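Local structure of sucrose 6(F)-phosphate phosphorylase (Thermoanaerobacterium thermosaccharolyticum DSM 571, 6S9V) at residues Glu230-Leu235 against Ala264-Leu269; Asp236-Gln241 against Ile247-Glu252. The protein is a phosphorylase of the alpha-amylase family, built round a TIM-barrel catalytic domain, with a separate antiparallel five-stranded sheet toward the C-terminal end. All coordinates share one frame; numbering follows the deposited sequence.

Interaction 1 of 2, residues Glu230-Leu235 against Ala264-Leu269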
ATOM      1  N   GLU A 230      15.278   4.627 -17.388  1.00 35.19           N
ATOM      2  CA  GLU A 230      15.378   3.174 -17.263  1.00 33.85           C
ATOM      3  C   GLU A 230      14.178   2.578 -16.533  1.00 30.67           C
ATOM      4  O   GLU A 230      13.692   1.502 -16.901  1.00 29.60           O
ATOM      5  CB  GLU A 230      16.674   2.802 -16.542  1.00 32.60           C
ATOM      6  CG  GLU A 230      17.940   3.006 -17.373  1.00 34.01           C
ATOM      7  CD  GLU A 230      18.489   4.426 -17.316  1.00 38.48           C
ATOM      8  OE1 GLU A 230      17.823   5.327 -16.768  1.00 39.23           O
ATOM      9  OE2 GLU A 230      19.612   4.636 -17.821  1.00 43.68           O
ATOM     10  N   ILE A 231      13.697   3.242 -15.485  1.00 28.28           N
ATOM     11  CA  ILE A 231      12.588   2.678 -14.721  1.00 27.86           C
ATOM     12  C   ILE A 231      11.371   2.466 -15.621  1.00 28.04           C
ATOM     13  O   ILE A 231      10.628   1.496 -15.460  1.00 26.43           O
ATOM     14  CB  ILE A 231      12.261   3.568 -13.511  1.00 29.82           C
ATOM     15  CG1 ILE A 231      11.190   2.913 -12.638  1.00 31.15           C
ATOM     16  CG2 ILE A 231      11.798   4.944 -13.948  1.00 31.59           C
ATOM     17  CD1 ILE A 231      11.730   1.929 -11.672  1.00 32.26           C
ATOM     18  N   TYR A 232      11.156   3.360 -16.593  1.00 29.28           N
ATOM     19  CA  TYR A 232       9.972   3.243 -17.440  1.00 29.33           C
ATOM     20  C   TYR A 232      10.086   2.086 -18.425  1.00 29.68           C
ATOM     21  O   TYR A 232       9.067   1.514 -18.835  1.00 28.44           O
ATOM     22  CB  TYR A 232       9.722   4.570 -18.163  1.00 30.10           C
ATOM     23  CG  TYR A 232       8.871   5.501 -17.336  1.00 32.10           C
ATOM     24  CD1 TYR A 232       7.506   5.294 -17.231  1.00 34.01           C
ATOM     25  CD2 TYR A 232       9.426   6.564 -16.637  1.00 32.65           C
ATOM     26  CE1 TYR A 232       6.715   6.114 -16.470  1.00 34.20           C
ATOM     27  CE2 TYR A 232       8.633   7.401 -15.866  1.00 33.31           C
ATOM     28  CZ  TYR A 232       7.275   7.167 -15.793  1.00 34.95           C
ATOM     29  OH  TYR A 232       6.447   7.975 -15.044  1.00 37.66           O
ATOM     30  N   GLU A 233      11.308   1.711 -18.804  1.00 31.24           N
ATOM     31  CA  GLU A 233      11.491   0.537 -19.649  1.00 36.32           C
ATOM     32  C   GLU A 233      11.063  -0.734 -18.920  1.00 32.03           C
ATOM     33  O   GLU A 233      10.452  -1.630 -19.519  1.00 28.09           O
ATOM     34  CB  GLU A 233      12.952   0.450 -20.083  1.00 46.68           C
ATOM     35  CG  GLU A 233      13.451   1.691 -20.809  1.00 56.45           C
ATOM     36  CD  GLU A 233      14.923   1.611 -21.152  1.00 64.83           C
ATOM     37  OE1 GLU A 233      15.351   0.570 -21.690  1.00 68.73           O
ATOM     38  OE2 GLU A 233      15.654   2.588 -20.876  1.00 66.40           O
ATOM     39  N   PHE A 234      11.377  -0.830 -17.626  1.00 31.69           N
ATOM     40  CA  PHE A 234      10.912  -1.959 -16.829  1.00 29.50           C
ATOM     41  C   PHE A 234       9.402  -1.906 -16.625  1.00 28.26           C
ATOM     42  O   PHE A 234       8.712  -2.921 -16.758  1.00 27.79           O
ATOM     43  CB  PHE A 234      11.617  -1.978 -15.474  1.00 25.10           C
ATOM     44  CG  PHE A 234      11.101  -3.040 -14.545  1.00 24.18           C
ATOM     45  CD1 PHE A 234      11.485  -4.364 -14.709  1.00 27.55           C
ATOM     46  CD2 PHE A 234      10.218  -2.724 -13.528  1.00 22.74           C
ATOM     47  CE1 PHE A 234      11.003  -5.348 -13.873  1.00 28.30           C
ATOM     48  CE2 PHE A 234       9.739  -3.705 -12.683  1.00 24.79           C
ATOM     49  CZ  PHE A 234      10.137  -5.022 -12.856  1.00 26.18           C
ATOM     50  N   LEU A 235       8.874  -0.733 -16.263  1.00 25.31           N
ATOM     51  CA  LEU A 235       7.436  -0.615 -16.044  1.00 23.94           C
ATOM     52  C   LEU A 235       6.659  -0.976 -17.303  1.00 27.52           C
ATOM     53  O   LEU A 235       5.669  -1.716 -17.241  1.00 29.69           O
ATOM     54  CB  LEU A 235       7.089   0.798 -15.586  1.00 22.59           C
ATOM     55  CG  LEU A 235       7.561   1.191 -14.191  1.00 25.79           C
ATOM     56  CD1 LEU A 235       7.313   2.671 -13.944  1.00 25.62           C
ATOM     57  CD2 LEU A 235       6.867   0.340 -13.126  1.00 28.98           C
ATOM     58  N   ALA A 264       0.572   8.211 -13.334  1.00 22.85           N
ATOM     59  CA  ALA A 264      -0.843   8.212 -13.701  1.00 22.63           C
ATOM     60  C   ALA A 264      -1.053   8.795 -15.094  1.00 21.47           C
ATOM     61  O   ALA A 264      -1.848   8.268 -15.886  1.00 21.95           O
ATOM     62  CB  ALA A 264      -1.653   9.004 -12.667  1.00 22.53           C
ATOM     63  N   GLU A 265      -0.352   9.885 -15.416  1.00 20.54           N
ATOM     64  CA  GLU A 265      -0.485  10.492 -16.740  1.00 22.96           C
ATOM     65  C   GLU A 265      -0.064   9.518 -17.836  1.00 23.13           C
ATOM     66  O   GLU A 265      -0.590   9.568 -18.959  1.00 22.63           O
ATOM     67  CB  GLU A 265       0.339  11.784 -16.790  1.00 26.59           C
ATOM     68  CG  GLU A 265       0.097  12.665 -18.014  1.00 34.32           C
ATOM     69  CD  GLU A 265       0.911  12.252 -19.232  1.00 41.58           C
ATOM     70  OE1 GLU A 265       2.040  11.740 -19.057  1.00 44.62           O
ATOM     71  OE2 GLU A 265       0.426  12.449 -20.369  1.00 41.76           O
ATOM     72  N   ARG A 266       0.885   8.638 -17.541  1.00 23.36           N
ATOM     73  CA  ARG A 266       1.350   7.641 -18.492  1.00 24.38           C
ATOM     74  C   ARG A 266       0.555   6.346 -18.442  1.00 23.21           C
ATOM     75  O   ARG A 266       0.905   5.398 -19.158  1.00 24.41           O
ATOM     76  CB  ARG A 266       2.837   7.366 -18.259  1.00 26.50           C
ATOM     77  CG  ARG A 266       3.698   8.549 -18.673  1.00 32.41           C
ATOM     78  CD  ARG A 266       5.178   8.268 -18.564  1.00 37.26           C
ATOM     79  NE  ARG A 266       5.953   9.349 -19.170  1.00 38.55           N
ATOM     80  CZ  ARG A 266       7.247   9.272 -19.463  1.00 39.93           C
ATOM     81  NH1 ARG A 266       7.921   8.159 -19.211  1.00 40.28           N
ATOM     82  NH2 ARG A 266       7.863  10.302 -20.028  1.00 41.48           N
ATOM     83  N   GLY A 267      -0.533   6.301 -17.675  1.00 21.79           N
ATOM     84  CA  GLY A 267      -1.430   5.163 -17.693  1.00 21.51           C
ATOM     85  C   GLY A 267      -1.176   4.086 -16.665  1.00 21.76           C
ATOM     86  O   GLY A 267      -1.664   2.962 -16.843  1.00 22.07           O
ATOM     87  N   PHE A 268      -0.418   4.379 -15.609  1.00 20.24           N
ATOM     88  CA  PHE A 268      -0.168   3.435 -14.529  1.00 20.57           C
ATOM     89  C   PHE A 268      -1.066   3.728 -13.331  1.00 20.27           C
ATOM     90  O   PHE A 268      -1.265   4.889 -12.958  1.00 20.69           O
ATOM     91  CB  PHE A 268       1.302   3.477 -14.085  1.00 21.87           C
ATOM     92  CG  PHE A 268       2.266   3.016 -15.144  1.00 21.17           C
ATOM     93  CD1 PHE A 268       2.536   1.668 -15.318  1.00 21.61           C
ATOM     94  CD2 PHE A 268       2.904   3.931 -15.957  1.00 21.12           C
ATOM     95  CE1 PHE A 268       3.421   1.245 -16.294  1.00 23.30           C
ATOM     96  CE2 PHE A 268       3.789   3.513 -16.934  1.00 24.10           C
ATOM     97  CZ  PHE A 268       4.043   2.166 -17.101  1.00 25.57           C
ATOM     98  N   LEU A 269      -1.604   2.669 -12.732  1.00 20.28           N
ATOM     99  CA  LEU A 269      -2.330   2.802 -11.474  1.00 20.87           C
ATOM    100  C   LEU A 269      -1.370   3.077 -10.321  1.00 19.48           C
ATOM    101  O   LEU A 269      -0.302   2.469 -10.225  1.00 18.86           O
ATOM    102  CB  LEU A 269      -3.134   1.533 -11.180  1.00 23.40           C
ATOM    103  CG  LEU A 269      -4.262   1.204 -12.163  1.00 25.12           C
ATOM    104  CD1 LEU A 269      -4.751  -0.222 -11.998  1.00 24.04           C
ATOM    105  CD2 LEU A 269      -5.411   2.175 -11.939  1.00 27.07           C
TER
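R266 and F268 stand on either side of G267, the positive-phi C' residue of the Schellman motif that ends helix 257-265, and both meet Y232 on helix 230-244. Backbone bonds from F268 N to L263 O and from G267 N to A264 O close the motif.

R266 lies over one face of the Y232 ring in a cation-pi contact: its CZ is 4.2 Å from the ring centroid and 9° off the normal. NH1 of R266 comes closest, 3.2 Å above the plane of the Y232 ring and over its centre. The guanidinium plane is turned 57° from the ring. With CG anti to the carbonyl carbon (chi1 -70°) and the chain extended to NE, the arginine crosses the tyrosine at about a right angle, its CD 3.4 Å from Y232 CE1.

F268 comes to the edge of the same tyrosine, near the ring plane, with CE2 3.9 Å from Y232 CE1. Nearly one turn further along the helix, L235 CB touches F268 CZ at 3.7 Å.

L263 packs against Y232, L235 and F268, and L251 of strand 248-251 against L235 and F268, so the contact joins helix 230-244 to the turn that follows helix 257-265, beside that strand.

Interaction 2 of 2, residues Asp236-Gln241 against Ile247-Glu252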
ATOM      1  N   ASP A 236       7.097  -0.474 -18.459  1.00 28.03           N
ATOM      2  CA  ASP A 236       6.398  -0.786 -19.698  1.00 29.00           C
ATOM      3  C   ASP A 236       6.447  -2.279 -19.981  1.00 30.39           C
ATOM      4  O   ASP A 236       5.433  -2.880 -20.353  1.00 32.04           O
ATOM      5  CB  ASP A 236       7.009  -0.011 -20.871  1.00 29.51           C
ATOM      6  CG  ASP A 236       6.770   1.487 -20.776  1.00 30.35           C
ATOM      7  OD1 ASP A 236       5.887   1.912 -20.001  1.00 29.70           O
ATOM      8  OD2 ASP A 236       7.466   2.244 -21.489  1.00 31.59           O
ATOM      9  N   TRP A 237       7.623  -2.894 -19.806  1.00 28.65           N
ATOM     10  CA  TRP A 237       7.745  -4.333 -19.990  1.00 27.99           C
ATOM     11  C   TRP A 237       6.803  -5.079 -19.061  1.00 27.34           C
ATOM     12  O   TRP A 237       6.059  -5.970 -19.488  1.00 29.26           O
ATOM     13  CB  TRP A 237       9.191  -4.782 -19.752  1.00 28.92           C
ATOM     14  CG  TRP A 237       9.302  -6.279 -19.715  1.00 30.09           C
ATOM     15  CD1 TRP A 237       9.431  -7.116 -20.780  1.00 31.77           C
ATOM     16  CD2 TRP A 237       9.282  -7.114 -18.552  1.00 30.85           C
ATOM     17  NE1 TRP A 237       9.487  -8.419 -20.357  1.00 33.23           N
ATOM     18  CE2 TRP A 237       9.399  -8.445 -18.992  1.00 32.68           C
ATOM     19  CE3 TRP A 237       9.175  -6.864 -17.180  1.00 29.96           C
ATOM     20  CZ2 TRP A 237       9.408  -9.523 -18.112  1.00 32.42           C
ATOM     21  CZ3 TRP A 237       9.188  -7.931 -16.310  1.00 29.20           C
ATOM     22  CH2 TRP A 237       9.303  -9.245 -16.776  1.00 30.57           C
ATOM     23  N   ALA A 238       6.826  -4.726 -17.773  1.00 26.25           N
ATOM     24  CA  ALA A 238       6.043  -5.463 -16.793  1.00 26.74           C
ATOM     25  C   ALA A 238       4.549  -5.300 -17.039  1.00 27.72           C
ATOM     26  O   ALA A 238       3.780  -6.253 -16.865  1.00 27.97           O
ATOM     27  CB  ALA A 238       6.418  -5.008 -15.385  1.00 24.18           C
ATOM     28  N   LYS A 239       4.117  -4.097 -17.426  1.00 26.13           N
ATOM     29  CA  LYS A 239       2.694  -3.864 -17.651  1.00 25.46           C
ATOM     30  C   LYS A 239       2.170  -4.738 -18.787  1.00 26.15           C
ATOM     31  O   LYS A 239       1.092  -5.336 -18.675  1.00 26.06           O
ATOM     32  CB  LYS A 239       2.454  -2.383 -17.945  1.00 27.55           C
ATOM     33  CG  LYS A 239       0.987  -2.025 -18.125  1.00 32.09           C
ATOM     34  CD  LYS A 239       0.778  -0.525 -18.207  1.00 35.98           C
ATOM     35  CE  LYS A 239      -0.700  -0.181 -18.174  1.00 40.00           C
ATOM     36  NZ  LYS A 239      -1.000   1.081 -18.904  1.00 44.19           N
ATOM     37  N   GLY A 240       2.927  -4.830 -19.887  1.00 26.53           N
ATOM     38  CA  GLY A 240       2.482  -5.613 -21.030  1.00 29.40           C
ATOM     39  C   GLY A 240       2.448  -7.103 -20.750  1.00 33.29           C
ATOM     40  O   GLY A 240       1.555  -7.815 -21.222  1.00 33.36           O
ATOM     41  N   GLN A 241       3.448  -7.607 -20.023  1.00 33.59           N
ATOM     42  CA  GLN A 241       3.457  -9.017 -19.656  1.00 32.13           C
ATOM     43  C   GLN A 241       2.323  -9.345 -18.696  1.00 29.62           C
ATOM     44  O   GLN A 241       1.658 -10.376 -18.839  1.00 31.97           O
ATOM     45  CB  GLN A 241       4.796  -9.387 -19.027  1.00 34.49           C
ATOM     46  CG  GLN A 241       5.964  -9.256 -19.956  1.00 37.13           C
ATOM     47  CD  GLN A 241       5.903 -10.237 -21.103  1.00 39.34           C
ATOM     48  OE1 GLN A 241       5.456 -11.371 -20.944  1.00 41.29           O
ATOM     49  NE2 GLN A 241       6.350  -9.802 -22.270  1.00 40.24           N
ATOM     50  N   ILE A 247      -3.806  -9.384 -15.788  1.00 26.68           N
ATOM     51  CA  ILE A 247      -3.474  -8.732 -14.523  1.00 24.61           C
ATOM     52  C   ILE A 247      -3.226  -7.246 -14.759  1.00 22.52           C
ATOM     53  O   ILE A 247      -2.508  -6.869 -15.694  1.00 23.10           O
ATOM     54  CB  ILE A 247      -2.251  -9.398 -13.868  1.00 26.64           C
ATOM     55  CG1 ILE A 247      -2.583 -10.845 -13.501  1.00 27.40           C
ATOM     56  CG2 ILE A 247      -1.825  -8.625 -12.629  1.00 27.67           C
ATOM     57  CD1 ILE A 247      -1.401 -11.644 -12.969  1.00 30.77           C
ATOM     58  N   GLU A 248      -3.804  -6.407 -13.902  1.00 22.67           N
ATOM     59  CA  GLU A 248      -3.488  -4.983 -13.859  1.00 23.93           C
ATOM     60  C   GLU A 248      -2.450  -4.742 -12.763  1.00 22.56           C
ATOM     61  O   GLU A 248      -2.479  -5.408 -11.726  1.00 21.72           O
ATOM     62  CB  GLU A 248      -4.732  -4.144 -13.569  1.00 27.57           C
ATOM     63  CG  GLU A 248      -5.842  -4.231 -14.614  1.00 35.29           C
ATOM     64  CD  GLU A 248      -5.723  -3.184 -15.717  1.00 42.22           C
ATOM     65  OE1 GLU A 248      -4.759  -2.384 -15.700  1.00 42.03           O
ATOM     66  OE2 GLU A 248      -6.607  -3.168 -16.603  1.00 46.36           O
ATOM     67  N   LEU A 249      -1.532  -3.808 -13.001  1.00 21.53           N
ATOM     68  CA  LEU A 249      -0.468  -3.498 -12.050  1.00 20.58           C
ATOM     69  C   LEU A 249      -0.828  -2.261 -11.237  1.00 20.32           C
ATOM     70  O   LEU A 249      -1.336  -1.275 -11.775  1.00 21.50           O
ATOM     71  CB  LEU A 249       0.869  -3.265 -12.759  1.00 22.89           C
ATOM     72  CG  LEU A 249       1.438  -4.444 -13.559  1.00 26.99           C
ATOM     73  CD1 LEU A 249       2.798  -4.091 -14.146  1.00 30.42           C
ATOM     74  CD2 LEU A 249       1.537  -5.704 -12.722  1.00 27.48           C
ATOM     75  N   LEU A 250      -0.559  -2.326  -9.932  1.00 20.12           N
ATOM     76  CA  LEU A 250      -0.708  -1.202  -9.011  1.00 18.43           C
ATOM     77  C   LEU A 250       0.682  -0.892  -8.467  1.00 19.51           C
ATOM     78  O   LEU A 250       1.283  -1.724  -7.779  1.00 19.84           O
ATOM     79  CB  LEU A 250      -1.686  -1.548  -7.888  1.00 17.04           C
ATOM     80  CG  LEU A 250      -1.869  -0.576  -6.728  1.00 19.10           C
ATOM     81  CD1 LEU A 250      -2.166   0.837  -7.188  1.00 21.30           C
ATOM     82  CD2 LEU A 250      -2.983  -1.107  -5.827  1.00 19.86           C
ATOM     83  N   LEU A 251       1.218   0.271  -8.822  1.00 20.66           N
ATOM     84  CA  LEU A 251       2.576   0.639  -8.443  1.00 21.05           C
ATOM     85  C   LEU A 251       2.580   1.330  -7.088  1.00 20.69           C
ATOM     86  O   LEU A 251       1.790   2.244  -6.850  1.00 20.98           O
ATOM     87  CB  LEU A 251       3.214   1.552  -9.488  1.00 21.28           C
ATOM     88  CG  LEU A 251       3.494   0.945 -10.860  1.00 27.02           C
ATOM     89  CD1 LEU A 251       2.286   0.315 -11.510  1.00 33.11           C
ATOM     90  CD2 LEU A 251       4.099   2.034 -11.762  1.00 28.96           C
ATOM     91  N   GLU A 252       3.482   0.894  -6.211  1.00 19.24           N
ATOM     92  CA  GLU A 252       3.689   1.529  -4.913  1.00 19.07           C
ATOM     93  C   GLU A 252       4.949   2.377  -4.983  1.00 18.96           C
ATOM     94  O   GLU A 252       6.058   1.840  -5.018  1.00 19.76           O
ATOM     95  CB  GLU A 252       3.818   0.495  -3.801  1.00 21.49           C
ATOM     96  CG  GLU A 252       4.174   1.117  -2.447  1.00 24.40           C
ATOM     97  CD  GLU A 252       5.595   0.800  -1.988  1.00 28.98           C
ATOM     98  OE1 GLU A 252       6.045  -0.347  -2.151  1.00 28.16           O
ATOM     99  OE2 GLU A 252       6.275   1.719  -1.481  1.00 32.80           O
TER
HETATM  100  O   HOH W   1      -1.226  -4.831 -16.958  1.00 25.60           O
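No ring lies between A238, K239 and L249, the residues that touch here; the flat groups sit at the margins. On helix 230-244, W237 carries Q241 CG over one face of its indole, 3.5 Å above the plane and offset toward the rim, and it also makes a cation-pi contact with R190. K239 likewise makes a cation-pi contact with the ring of F268.

The contact itself is made by one methyl group. L249 points from strand 248-251 toward the helix, and with CD1 anti to CA (chi2 -177°), that methyl is the one extended toward it. There it settles against the backbone where A238 passes into K239: L249 CD1 is 3.5 Å from K239 CA and 3.6 Å from A238 C. A238 CB flanks L249 CD1 at 3.9 Å. The CA atoms of K239 and L249 are 6.4 Å apart, the nearest pair across the two segments.

No direct hydrogen bond joins the segments, but a water does. It donates to K239 O at 2.9 Å and to I247 O at 2.7 Å, tying the helix backbone to I247, the residue just before the strand. K239 leaves in another direction: its extended chain takes NZ to G267 O, with which it hydrogen-bonds. The carboxylate of E248 remains too far from NZ for a salt bridge, though it may still favour the lysine's charge.

Helix 230-244 and strand 248-251 are the last two elements of a beta-alpha-beta unit that starts with strand 207-210. Around L249 close V208 and L210 from that strand, A242 from the helix and F197 from helix 187-202, which also touches I247.

Overall arrangement
Both interactions are buried and use successive parts of helix 230-244, on the outer layer of the TIM barrel. Interaction 2 sets the helix on its own following strand, through one leucine methyl set against helix backbone and an alanine CB, plus a bridging water. Interaction 1 joins it to the turn after helix 257-265, farther from the chain's centre, where aromatic rings and a partly exposed arginine take over. The two contacts touch directly: the K239 bond to G267 O ties them together, and D236 OD1 packs 3.4 Å from F268 CZ. Alongside, L251 N and L269 O, 3.0 Å apart, pair the adjacent barrel strands 248-251 and 269-271.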